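Local coordinates for endoglucanase EG-II (PDB 3QR3), which hydrolyses internal beta-1,4-glucosidic bonds of cellulose, as the catalytic domain of a fungal family 5 endoglucanase, at residues 84-87 against 88-92. Residues are numbered along the deposited sequence; the frame is centred on the assembly and turned at random.
Sequences SKYD and QLVQG
Gln91 N bonds to Asp87 O at 2.8 Å, nearly straight, and Val90 N reaches Tyr86 O in the carbonyl plane, the i to i+4 pattern of an alpha-helix, although Gln88 N is held only weakly, by Ser84 O and Lys85 O. This is helix 80-95 of the TIM barrel, lying in the chain between the parallel strands 59-64 and 99-104. The turn facing helix 122-136 is also tied by side chains: Gln91 NE2 donates to Asp87 OD1 over 3.0 Å at an angle of 171°. The carboxylate receives it on the syn side, slightly out of its plane, while the acceptor lies almost in the amide plane; the two planes stand 60° apart. The bend at chi2 (-51°) swings the Gln91 amide back toward Asp87, and Gln91 CG lies 3.5 Å from Asp87 OD2. Both groups also have partners beyond this helix, Asp87 OD1 with Tyr136 OH of helix 122-136 and Gln91 NE2 with Gln139 OE1. With an alanine here in place of the aspartate, Gln91 NE2 would probably lose its acceptor within the helix and Tyr136 OH its partner on it.

On the side facing strand 59-64, the packing is mainly apolar. Tyr86, with CG anti to its own amide nitrogen, turns its ring inward, and Val90 CG2 approaches obliquely as an off-centre CH-pi contact, 4.0 Å from the ring centroid; the hydroxyl is bonded to Leu62 O of strand 59-64. On another side of the helix, Lys85 and Gln88 run side by side, with Lys85 CD 4.0 Å from Gln88 NE2. Lys85 NZ is bonded to Phe35 O, and a water bridges the two side chains, accepting from Lys85 NZ at 2.6 Å and donating to Gln88 OE1 at 3.1 Å.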
# COMPACT_ATOMS: atom_id res chain seq x y z
N SER A 84 -13.07 -3.73 -14.21
CA SER A 84 -14.41 -3.98 -13.68
C SER A 84 -14.37 -4.83 -12.40
O SER A 84 -15.05 -4.54 -11.42
CB SER A 84 -15.26 -4.68 -14.75
OG SER A 84 -16.54 -5.01 -14.24
N LYS A 85 -13.57 -5.90 -12.43
CA LYS A 85 -13.40 -6.75 -11.26
C LYS A 85 -12.69 -5.99 -10.13
O LYS A 85 -13.15 -5.98 -9.00
CB LYS A 85 -12.60 -8.01 -11.63
CG LYS A 85 -13.35 -8.99 -12.54
CD LYS A 85 -14.60 -9.55 -11.84
CE LYS A 85 -15.28 -10.63 -12.68
NZ LYS A 85 -16.33 -11.35 -11.90
N TYR A 86 -11.57 -5.36 -10.45
CA TYR A 86 -10.82 -4.61 -9.43
C TYR A 86 -11.66 -3.49 -8.83
O TYR A 86 -11.62 -3.25 -7.62
CB TYR A 86 -9.52 -4.07 -10.01
CG TYR A 86 -8.65 -3.36 -9.01
CD1 TYR A 86 -8.01 -4.06 -8.00
CD2 TYR A 86 -8.47 -1.98 -9.07
CE1 TYR A 86 -7.21 -3.41 -7.07
CE2 TYR A 86 -7.67 -1.32 -8.16
CZ TYR A 86 -7.04 -2.03 -7.17
OH TYR A 86 -6.25 -1.38 -6.26
N ASP A 87 -12.45 -2.82 -9.66
CA ASP A 87 -13.28 -1.73 -9.15
C ASP A 87 -14.32 -2.20 -8.13
O ASP A 87 -14.73 -1.43 -7.26
CB ASP A 87 -13.97 -0.96 -10.28
CG ASP A 87 -14.67 0.30 -9.77
OD1 ASP A 87 -14.02 1.09 -9.06
OD2 ASP A 87 -15.87 0.50 -10.05
N GLN A 88 -14.74 -3.46 -8.22
CA GLN A 88 -15.69 -3.98 -7.24
C GLN A 88 -15.06 -3.95 -5.86
O GLN A 88 -15.73 -3.65 -4.87
CB GLN A 88 -16.15 -5.41 -7.57
CG GLN A 88 -17.05 -5.52 -8.79
CD GLN A 88 -17.34 -6.97 -9.15
OE1 GLN A 88 -17.36 -7.85 -8.28
NE2 GLN A 88 -17.57 -7.23 -10.42
N LEU A 89 -13.78 -4.28 -5.78
CA LEU A 89 -13.10 -4.28 -4.49
C LEU A 89 -12.90 -2.83 -4.01
O LEU A 89 -13.10 -2.51 -2.83
CB LEU A 89 -11.76 -5.02 -4.60
CG LEU A 89 -10.96 -5.19 -3.31
CD1 LEU A 89 -11.76 -6.00 -2.30
CD2 LEU A 89 -9.62 -5.85 -3.61
N VAL A 90 -12.53 -1.96 -4.93
CA VAL A 90 -12.39 -0.53 -4.63
C VAL A 90 -13.68 0.10 -4.09
O VAL A 90 -13.66 0.77 -3.06
CB VAL A 90 -11.92 0.27 -5.87
CG1 VAL A 90 -11.83 1.76 -5.56
CG2 VAL A 90 -10.58 -0.26 -6.36
N GLN A 91 -14.80 -0.12 -4.78
CA GLN A 91 -16.07 0.41 -4.32
C GLN A 91 -16.52 -0.20 -3.00
O GLN A 91 -17.14 0.47 -2.18
CB GLN A 91 -17.16 0.26 -5.40
CG GLN A 91 -16.85 0.99 -6.70
CD GLN A 91 -16.46 2.45 -6.48
OE1 GLN A 91 -17.03 3.14 -5.63
NE2 GLN A 91 -15.49 2.93 -7.26
N GLY A 92 -16.19 -1.47 -2.77
CA GLY A 92 -16.55 -2.10 -1.52
C GLY A 92 -15.86 -1.41 -0.37
O GLY A 92 -16.43 -1.18 0.70
O HOH W 1 -17.10 -10.73 -9.48